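PDB 6SNR: lipid II:glycine glycyltransferase from Staphylococcus aureus, which probably attaches the first glycine of the pentaglycine interpeptide bridge to the lysine side chain of lipid II, using glycyl-tRNA(Gly) as donor. Local coordinates for residues 158-163 and 170-175; 180-185 and 301-306; 227-232 and 338-343. One frame throughout, in Å; residues are numbered along the deposited sequence.

Interaction 1 of 3, residues 158-163 and 170-175; sequences ELLNSF and KVRLAL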
loop_
_atom_site.group_PDB
_atom_site.type_symbol
_atom_site.label_atom_id
_atom_site.label_comp_id
_atom_site.label_asym_id
_atom_site.label_seq_id
_atom_site.Cartn_x
_atom_site.Cartn_y
_atom_site.Cartn_z
ATOM N N GLU A 158 -18.503 7.751 -3.174
ATOM C CA GLU A 158 -18.126 7.070 -4.409
ATOM C C GLU A 158 -17.062 5.981 -4.153
ATOM O O GLU A 158 -17.075 4.931 -4.768
ATOM C CB GLU A 158 -17.521 8.057 -5.405
ATOM C CG GLU A 158 -18.424 9.141 -5.988
ATOM C CD GLU A 158 -17.611 10.099 -6.889
ATOM O OE1 GLU A 158 -17.811 10.048 -8.133
ATOM O OE2 GLU A 158 -16.730 10.866 -6.385
ATOM N N LEU A 159 -16.150 6.290 -3.248
ATOM C CA LEU A 159 -15.061 5.353 -2.914
ATOM C C LEU A 159 -15.632 4.085 -2.268
ATOM O O LEU A 159 -15.384 2.965 -2.725
ATOM C CB LEU A 159 -14.045 6.025 -2.009
ATOM C CG LEU A 159 -12.857 5.176 -1.543
ATOM C CD1 LEU A 159 -12.065 4.601 -2.726
ATOM C CD2 LEU A 159 -11.975 6.010 -0.614
ATOM N N LEU A 160 -16.439 4.304 -1.221
ATOM C CA LEU A 160 -17.136 3.198 -0.563
ATOM C C LEU A 160 -17.996 2.394 -1.556
ATOM O O LEU A 160 -17.990 1.187 -1.551
ATOM C CB LEU A 160 -17.960 3.742 0.631
ATOM C CG LEU A 160 -18.684 2.682 1.460
ATOM C CD1 LEU A 160 -17.771 1.642 2.053
ATOM C CD2 LEU A 160 -19.456 3.395 2.541
ATOM N N ASN A 161 -18.754 3.094 -2.412
ATOM C CA ASN A 161 -19.585 2.449 -3.447
ATOM C C ASN A 161 -18.829 1.520 -4.406
ATOM O O ASN A 161 -19.382 0.516 -4.928
ATOM C CB ASN A 161 -20.358 3.532 -4.250
ATOM C CG ASN A 161 -21.429 4.261 -3.438
ATOM O OD1 ASN A 161 -21.894 3.781 -2.400
ATOM N ND2 ASN A 161 -21.795 5.461 -3.900
ATOM N N SER A 162 -17.515 1.808 -4.609
ATOM C CA SER A 162 -16.679 1.004 -5.501
ATOM C C SER A 162 -16.311 -0.359 -4.949
ATOM O O SER A 162 -15.969 -1.250 -5.696
ATOM C CB SER A 162 -15.392 1.807 -5.888
ATOM O OG SER A 162 -14.439 1.830 -4.832
ATOM N N PHE A 163 -16.389 -0.563 -3.623
ATOM C CA PHE A 163 -16.082 -1.863 -3.055
ATOM C C PHE A 163 -17.152 -2.934 -3.359
ATOM O O PHE A 163 -18.317 -2.590 -3.698
ATOM C CB PHE A 163 -15.867 -1.773 -1.536
ATOM C CG PHE A 163 -14.877 -0.708 -1.081
ATOM C CD1 PHE A 163 -13.882 -0.173 -1.919
ATOM C CD2 PHE A 163 -14.982 -0.208 0.202
ATOM C CE1 PHE A 163 -12.990 0.783 -1.410
ATOM C CE2 PHE A 163 -14.169 0.746 0.685
ATOM C CZ PHE A 163 -13.122 1.240 -0.125
ATOM N N LYS A 170 -19.268 -4.378 5.581
ATOM C CA LYS A 170 -18.287 -4.573 6.652
ATOM C C LYS A 170 -17.578 -3.260 6.972
ATOM O O LYS A 170 -17.290 -2.973 8.128
ATOM C CB LYS A 170 -17.224 -5.619 6.296
ATOM C CG LYS A 170 -17.694 -7.057 6.121
ATOM C CD LYS A 170 -17.789 -7.882 7.398
ATOM C CE LYS A 170 -17.724 -9.376 7.053
ATOM N NZ LYS A 170 -18.311 -10.283 8.076
ATOM N N VAL A 171 -17.276 -2.454 5.946
ATOM C CA VAL A 171 -16.677 -1.143 6.167
ATOM C C VAL A 171 -17.608 -0.226 6.982
ATOM O O VAL A 171 -17.172 0.430 7.912
ATOM C CB VAL A 171 -16.230 -0.462 4.849
ATOM C CG1 VAL A 171 -15.790 0.970 5.091
ATOM C CG2 VAL A 171 -15.108 -1.287 4.187
ATOM N N ARG A 172 -18.904 -0.193 6.624
ATOM C CA ARG A 172 -19.846 0.641 7.357
ATOM C C ARG A 172 -19.907 0.203 8.815
ATOM O O ARG A 172 -19.962 1.043 9.690
ATOM C CB ARG A 172 -21.232 0.581 6.708
ATOM C CG ARG A 172 -21.286 1.262 5.343
ATOM C CD ARG A 172 -22.707 1.704 4.961
ATOM N NE ARG A 172 -22.729 2.133 3.567
ATOM C CZ ARG A 172 -22.849 1.309 2.534
ATOM N NH1 ARG A 172 -23.063 0.024 2.725
ATOM N NH2 ARG A 172 -22.838 1.811 1.294
ATOM N N LEU A 173 -19.872 -1.103 9.072
ATOM C CA LEU A 173 -19.846 -1.605 10.453
ATOM C C LEU A 173 -18.573 -1.177 11.154
ATOM O O LEU A 173 -18.577 -0.710 12.274
ATOM C CB LEU A 173 -19.973 -3.111 10.503
ATOM C CG LEU A 173 -21.359 -3.639 10.136
ATOM C CD1 LEU A 173 -21.306 -5.156 10.085
ATOM C CD2 LEU A 173 -22.448 -3.133 11.083
ATOM N N ALA A 174 -17.457 -1.288 10.445
ATOM C CA ALA A 174 -16.202 -0.905 11.050
ATOM C C ALA A 174 -16.143 0.558 11.499
ATOM O O ALA A 174 -15.577 0.876 12.550
ATOM C CB ALA A 174 -15.065 -1.212 10.065
ATOM N N LEU A 175 -16.733 1.435 10.710
ATOM C CA LEU A 175 -16.778 2.870 11.002
ATOM C C LEU A 175 -17.599 3.140 12.249
ATOM O O LEU A 175 -17.347 4.112 12.929
ATOM C CB LEU A 175 -17.384 3.645 9.831
ATOM C CG LEU A 175 -16.585 3.661 8.533
ATOM C CD1 LEU A 175 -17.362 4.238 7.339
ATOM C CD2 LEU A 175 -15.287 4.414 8.799
#
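Leu159 O, above the rim of one face of the Phe163 ring that packs on Val171, is gripped by two donors from Ser162. The hydroxyl Ser162 OG reaches it at 2.6 Å, lying in the carbonyl plane on a lone pair with a C=O...OG angle of 141°. Ser162 N supplies the second bond, so side chain and backbone of one residue share the carbonyl oxygen. Across the contact, CD1 of Leu160 lies 3.7 Å from Val171 CG1, the two side chains running alongside each other and pointing opposite ways. Leu160 carries its CG trans to the backbone N (chi1 -177°), which turns the branch toward helix 165-177, where one methyl meets Val171 and the other Arg172. That second methyl, Leu160 CD2, rests 3.7 Å from Arg172 NE, and Leu160 CG lies over one face of the guanidinium group. Helices 156-162 and 165-177 follow each other in the chain as a helical pair, their short segments inclined at 130° with axes 11.4 Å apart at closest approach. In the chain they come between strands 146-151 and 180-183, much as the first two helices do in GNAT-type acyltransferase folds. The Phe163 side chain lies roughly perpendicular to that of Val171, its CD2 being 4.1 Å from Val171 CG2. Trp377 meets Phe163 edge to face and also touches Val171, while Met341 and Tyr338 of helix 332-347 cover Phe163 and Leu159 respectively. At the outer margin Asn161 OD1 approaches the guanidinium edge near its plane, 4.3 Å from Arg172 NH2, too far to count as a bond. The amide nitrogen of Asn161 is instead engaged by Asp157 of its own helix.

Interaction 2 of 3, residues 180-185 and 301-306; sequences TVERSD and GIYLSG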
loop_
_atom_site.group_PDB
_atom_site.type_symbol
_atom_site.label_atom_id
_atom_site.label_comp_id
_atom_site.label_asym_id
_atom_site.label_seq_id
_atom_site.Cartn_x
_atom_site.Cartn_y
_atom_site.Cartn_z
ATOM N N THR A 180 -10.523 3.572 16.604
ATOM C CA THR A 180 -10.000 4.779 15.970
ATOM C C THR A 180 -8.743 4.408 15.171
ATOM O O THR A 180 -8.001 3.464 15.532
ATOM C CB THR A 180 -9.614 5.868 16.996
ATOM O OG1 THR A 180 -8.707 5.323 17.946
ATOM C CG2 THR A 180 -10.845 6.349 17.752
ATOM N N VAL A 181 -8.557 5.113 14.070
ATOM C CA VAL A 181 -7.327 4.925 13.254
ATOM C C VAL A 181 -6.415 6.101 13.560
ATOM O O VAL A 181 -6.825 7.252 13.415
ATOM C CB VAL A 181 -7.675 4.831 11.781
ATOM C CG1 VAL A 181 -6.423 4.560 10.964
ATOM C CG2 VAL A 181 -8.714 3.714 11.562
ATOM N N GLU A 182 -5.174 5.790 13.960
ATOM C CA GLU A 182 -4.138 6.796 14.236
ATOM C C GLU A 182 -3.059 6.770 13.139
ATOM O O GLU A 182 -2.654 5.697 12.727
ATOM C CB GLU A 182 -3.411 6.475 15.541
ATOM C CG GLU A 182 -4.247 6.569 16.809
ATOM C CD GLU A 182 -3.513 6.105 18.062
ATOM O OE1 GLU A 182 -2.353 5.633 17.991
ATOM O OE2 GLU A 182 -4.135 6.197 19.146
ATOM N N ARG A 183 -2.628 7.952 12.701
ATOM C CA ARG A 183 -1.370 8.074 11.929
ATOM C C ARG A 183 -0.294 8.160 12.966
ATOM O O ARG A 183 -0.251 9.134 13.756
ATOM C CB ARG A 183 -1.385 9.313 11.007
ATOM C CG ARG A 183 -0.209 9.424 10.028
ATOM C CD ARG A 183 -0.039 10.860 9.541
ATOM N NE ARG A 183 0.901 11.582 10.402
ATOM C CZ ARG A 183 1.036 12.907 10.461
ATOM N NH1 ARG A 183 0.289 13.702 9.692
ATOM N NH2 ARG A 183 1.923 13.440 11.306
ATOM N N SER A 184 0.565 7.139 13.025
ATOM C CA SER A 184 1.545 6.976 14.091
ATOM C C SER A 184 2.909 7.594 13.714
ATOM O O SER A 184 2.977 8.422 12.784
ATOM C CB SER A 184 1.672 5.504 14.479
ATOM O OG SER A 184 2.406 5.279 15.683
ATOM N N ASP A 185 3.930 7.193 14.466
ATOM C CA ASP A 185 5.305 7.660 14.310
ATOM C C ASP A 185 6.310 6.511 14.401
ATOM O O ASP A 185 5.983 5.311 14.492
ATOM C CB ASP A 185 5.627 8.721 15.383
ATOM C CG ASP A 185 5.475 8.189 16.806
ATOM O OD1 ASP A 185 5.477 6.971 17.005
ATOM O OD2 ASP A 185 5.326 9.014 17.724
ATOM N N GLY A 301 -5.771 1.389 26.281
ATOM C CA GLY A 301 -6.256 0.732 25.062
ATOM C C GLY A 301 -5.352 -0.352 24.524
ATOM O O GLY A 301 -4.303 -0.666 25.094
ATOM N N ILE A 302 -5.781 -0.938 23.412
ATOM C CA ILE A 302 -5.081 -2.026 22.804
ATOM C C ILE A 302 -5.070 -1.750 21.312
ATOM O O ILE A 302 -6.067 -1.300 20.744
ATOM C CB ILE A 302 -5.762 -3.386 23.089
ATOM C CG1 ILE A 302 -4.886 -4.550 22.589
ATOM C CG2 ILE A 302 -7.150 -3.467 22.481
ATOM C CD1 ILE A 302 -5.593 -5.891 22.540
ATOM N N TYR A 303 -3.924 -1.999 20.702
ATOM C CA TYR A 303 -3.812 -1.896 19.246
ATOM C C TYR A 303 -4.138 -3.236 18.604
ATOM O O TYR A 303 -3.629 -4.268 19.015
ATOM C CB TYR A 303 -2.402 -1.447 18.868
ATOM C CG TYR A 303 -2.158 0.002 19.173
ATOM C CD1 TYR A 303 -2.740 1.009 18.416
ATOM C CD2 TYR A 303 -1.321 0.379 20.210
ATOM C CE1 TYR A 303 -2.533 2.356 18.675
ATOM C CE2 TYR A 303 -1.094 1.721 20.478
ATOM C CZ TYR A 303 -1.693 2.711 19.727
ATOM O OH TYR A 303 -1.463 4.054 20.016
ATOM N N LEU A 304 -4.972 -3.174 17.561
ATOM C CA LEU A 304 -5.494 -4.321 16.864
ATOM C C LEU A 304 -4.913 -4.583 15.487
ATOM O O LEU A 304 -4.851 -5.727 15.037
ATOM C CB LEU A 304 -7.006 -4.108 16.665
ATOM C CG LEU A 304 -7.843 -3.977 17.948
ATOM C CD1 LEU A 304 -9.314 -3.946 17.588
ATOM C CD2 LEU A 304 -7.514 -5.084 18.922
ATOM N N SER A 305 -4.568 -3.514 14.773
ATOM C CA SER A 305 -4.007 -3.687 13.440
ATOM C C SER A 305 -3.074 -2.532 13.130
ATOM O O SER A 305 -3.064 -1.531 13.819
ATOM C CB SER A 305 -5.089 -3.806 12.380
ATOM O OG SER A 305 -5.837 -2.627 12.210
ATOM N N GLY A 306 -2.319 -2.664 12.052
ATOM C CA GLY A 306 -1.403 -1.603 11.630
ATOM C C GLY A 306 -0.966 -1.837 10.195
ATOM O O GLY A 306 -1.122 -2.956 9.643
#
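Glu182 and Tyr303 make this contact by themselves, reaching over the strand that separates theirs. Tyr303 OH donates a hydrogen bond to Glu182 OE1 at 2.7 Å. The hydroxyl meets that oxygen on its syn side, 18° out of the carboxylate plane. Carboxylate and ring are turned almost perpendicular to each other, with planes 78° apart, and the acid sits at the ring edge, near the ring plane, rather than over a face. Glu182 OE1 also lies close to the ring carbon Tyr303 CE1, at 3.4 Å. With CD trans to CA (chi2 174°), the glutamate is stretched out far enough to reach across the middle strand. Strand 226-233 runs between the two partners and is antiparallel to both: its backbone bonds Glu182 through Leu230 on one edge and Leu304 through Val231 on the other. Lys232, on that middle strand, packs against both Glu182 and Tyr303. Val181, next to Glu182, faces helix 332-347, so Glu182 points to the other side of the sheet; the irregular backbone at Leu304 lets Tyr303 join it there although Ser305 touches the helix. Because the phenol is the donor, the bond needs a neutral tyrosine and would probably be favoured by an ionised glutamate; it would tend to stabilise the carboxylate and to disfavour loss of the phenolic proton.

Interaction 3 of 3, residues 227-232 and 338-343; sequences ELFLVK and YTMMKY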
loop_
_atom_site.group_PDB
_atom_site.type_symbol
_atom_site.label_atom_id
_atom_site.label_comp_id
_atom_site.label_asym_id
_atom_site.label_seq_id
_atom_site.Cartn_x
_atom_site.Cartn_y
_atom_site.Cartn_z
ATOM N N GLU A 227 4.160 6.366 5.785
ATOM C CA GLU A 227 3.431 6.597 7.032
ATOM C C GLU A 227 2.983 5.279 7.639
ATOM O O GLU A 227 2.651 4.335 6.934
ATOM C CB GLU A 227 2.211 7.475 6.784
ATOM C CG GLU A 227 2.556 8.790 6.095
ATOM C CD GLU A 227 3.116 9.848 7.042
ATOM O OE1 GLU A 227 3.024 9.706 8.278
ATOM O OE2 GLU A 227 3.643 10.836 6.511
ATOM N N LEU A 228 2.955 5.244 8.977
ATOM C CA LEU A 228 2.485 4.117 9.720
ATOM C C LEU A 228 1.113 4.435 10.305
ATOM O O LEU A 228 0.928 5.516 10.871
ATOM C CB LEU A 228 3.435 3.808 10.860
ATOM C CG LEU A 228 3.006 2.720 11.856
ATOM C CD1 LEU A 228 2.965 1.359 11.197
ATOM C CD2 LEU A 228 3.906 2.725 13.099
ATOM N N PHE A 229 0.170 3.511 10.145
ATOM C CA PHE A 229 -1.186 3.692 10.725
ATOM C C PHE A 229 -1.366 2.567 11.714
ATOM O O PHE A 229 -0.935 1.447 11.443
ATOM C CB PHE A 229 -2.279 3.662 9.640
ATOM C CG PHE A 229 -2.257 4.843 8.751
ATOM C CD1 PHE A 229 -1.343 4.909 7.716
ATOM C CD2 PHE A 229 -3.091 5.917 8.966
ATOM C CE1 PHE A 229 -1.256 6.027 6.937
ATOM C CE2 PHE A 229 -3.035 7.033 8.147
ATOM C CZ PHE A 229 -2.091 7.075 7.123
ATOM N N LEU A 230 -2.045 2.857 12.842
ATOM C CA LEU A 230 -2.346 1.848 13.861
ATOM C C LEU A 230 -3.833 1.983 14.233
ATOM O O LEU A 230 -4.361 3.121 14.316
ATOM C CB LEU A 230 -1.491 2.111 15.080
ATOM C CG LEU A 230 0.003 1.939 14.969
ATOM C CD1 LEU A 230 0.687 2.298 16.278
ATOM C CD2 LEU A 230 0.321 0.519 14.574
ATOM N N VAL A 231 -4.491 0.863 14.490
ATOM C CA VAL A 231 -5.930 0.901 14.894
ATOM C C VAL A 231 -6.013 0.504 16.373
ATOM O O VAL A 231 -5.505 -0.542 16.751
ATOM C CB VAL A 231 -6.777 -0.050 14.065
ATOM C CG1 VAL A 231 -8.243 -0.023 14.514
ATOM C CG2 VAL A 231 -6.677 0.307 12.576
ATOM N N LYS A 232 -6.661 1.365 17.157
ATOM C CA LYS A 232 -6.753 1.235 18.605
ATOM C C LYS A 232 -8.223 1.029 19.031
ATOM O O LYS A 232 -9.138 1.651 18.495
ATOM C CB LYS A 232 -6.247 2.508 19.258
ATOM C CG LYS A 232 -6.099 2.401 20.769
ATOM C CD LYS A 232 -5.370 3.603 21.328
ATOM C CE LYS A 232 -4.250 3.179 22.244
ATOM N NZ LYS A 232 -3.823 4.353 23.054
ATOM N N TYR A 338 -10.028 1.757 4.658
ATOM C CA TYR A 338 -10.788 2.879 4.153
ATOM C C TYR A 338 -10.179 4.216 4.599
ATOM O O TYR A 338 -10.122 5.167 3.830
ATOM C CB TYR A 338 -12.261 2.718 4.633
ATOM C CG TYR A 338 -13.231 3.784 4.146
ATOM C CD1 TYR A 338 -13.440 3.999 2.793
ATOM C CD2 TYR A 338 -14.015 4.514 5.043
ATOM C CE1 TYR A 338 -14.366 4.929 2.318
ATOM C CE2 TYR A 338 -14.954 5.447 4.576
ATOM C CZ TYR A 338 -15.112 5.645 3.216
ATOM O OH TYR A 338 -16.032 6.557 2.717
ATOM N N THR A 339 -9.746 4.293 5.867
ATOM C CA THR A 339 -9.077 5.485 6.411
ATOM C C THR A 339 -7.802 5.824 5.594
ATOM O O THR A 339 -7.576 6.998 5.270
ATOM C CB THR A 339 -8.752 5.324 7.898
ATOM O OG1 THR A 339 -9.984 5.090 8.617
ATOM C CG2 THR A 339 -8.148 6.567 8.406
ATOM N N MET A 340 -7.038 4.788 5.257
ATOM C CA MET A 340 -5.755 4.986 4.555
ATOM C C MET A 340 -5.996 5.452 3.134
ATOM O O MET A 340 -5.258 6.316 2.624
ATOM C CB MET A 340 -4.861 3.724 4.586
ATOM C CG MET A 340 -4.265 3.473 5.968
ATOM S SD MET A 340 -3.063 2.143 6.012
ATOM C CE MET A 340 -4.032 0.791 5.435
ATOM N N MET A 341 -7.045 4.948 2.502
ATOM C CA MET A 341 -7.388 5.395 1.162
ATOM C C MET A 341 -7.755 6.855 1.192
ATOM O O MET A 341 -7.325 7.631 0.341
ATOM C CB MET A 341 -8.504 4.579 0.576
ATOM C CG MET A 341 -8.128 3.159 0.200
ATOM S SD MET A 341 -9.632 2.287 -0.337
ATOM C CE MET A 341 -8.992 0.644 -0.657
ATOM N N LYS A 342 -8.568 7.260 2.174
ATOM C CA LYS A 342 -8.945 8.665 2.284
ATOM C C LYS A 342 -7.732 9.567 2.558
ATOM O O LYS A 342 -7.629 10.619 1.923
ATOM C CB LYS A 342 -10.061 8.862 3.338
ATOM C CG LYS A 342 -11.396 8.265 2.892
ATOM C CD LYS A 342 -12.481 8.543 3.947
ATOM C CE LYS A 342 -12.010 8.197 5.357
ATOM N NZ LYS A 342 -13.066 8.372 6.407
ATOM N N TYR A 343 -6.820 9.145 3.445
ATOM C CA TYR A 343 -5.606 9.878 3.757
ATOM C C TYR A 343 -4.768 10.017 2.489
ATOM O O TYR A 343 -4.232 11.090 2.200
ATOM C CB TYR A 343 -4.753 9.159 4.827
ATOM C CG TYR A 343 -3.454 9.869 5.112
ATOM C CD1 TYR A 343 -2.318 9.629 4.371
ATOM C CD2 TYR A 343 -3.375 10.828 6.105
ATOM C CE1 TYR A 343 -1.151 10.311 4.616
ATOM C CE2 TYR A 343 -2.212 11.515 6.361
ATOM C CZ TYR A 343 -1.077 11.226 5.634
ATOM O OH TYR A 343 0.103 11.899 5.860
HETATM O O HOH W 1 2.345 11.680 4.318
#
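Phe229 meets Met340 with a face and Tyr343 with an edge. That edge points at the face of Tyr343 in a T-shaped stack, with ring centroids 5.3 Å apart and planes at 73°. The touching atom is Phe229 CZ, 3.7 Å from Tyr343 CG. Over the phenylalanine face comes Met340 CG, a CH-pi contact 3.8 Å from the centroid and 17° off the ring normal. Met340 SD follows obliquely, 3.7 Å from Phe229 CD1, adding a Met-aromatic contact. Two residues earlier in the strand, at Glu227, a water joins the segments: it donates to Glu227 OE2 at 2.7 Å and accepts from Tyr343 OH at 2.7 Å. This gives the hydroxyl a water-mediated link to the strand; CG, trans to the backbone N (chi1 177°), points the ring that way. Arg183 of the adjoining edge strand touches both Phe229 and Tyr343, and Ala307 of the strand on the other side packs against Met340. Helix 332-347 packs on one face of the sheet, roughly antiparallel to strand 226-233, and is the helix of a beta-alpha-beta crossover joining parallel strands 315-323 and 351-356, typical of the GNAT-like domains of FemABX proteins.

Overall arrangement
All three contacts belong to the domain built on the mixed sheet that contains strands 180-183, 226-233 and 302-312. Interactions 2 and 3 have centres about 8 Å apart and share that sheet. Interaction 1 lies about 14 Å from interaction 3, centre to centre, and meets it where helix 332-347 packs between the helical pair and the sheet. Interactions 1 and 2 do not touch, though helix 165-177 leads into strand 180-183. Along the chain interaction 1 closes first, whereas interactions 2 and 3 interlock. Helices 235-262 and 267-297, the long helical arm, as in staphylococcal FemA, are inserted between strands 226-233 and 302-312, so interaction 3 holds the strand entering the arm and interaction 2 the strand leaving it.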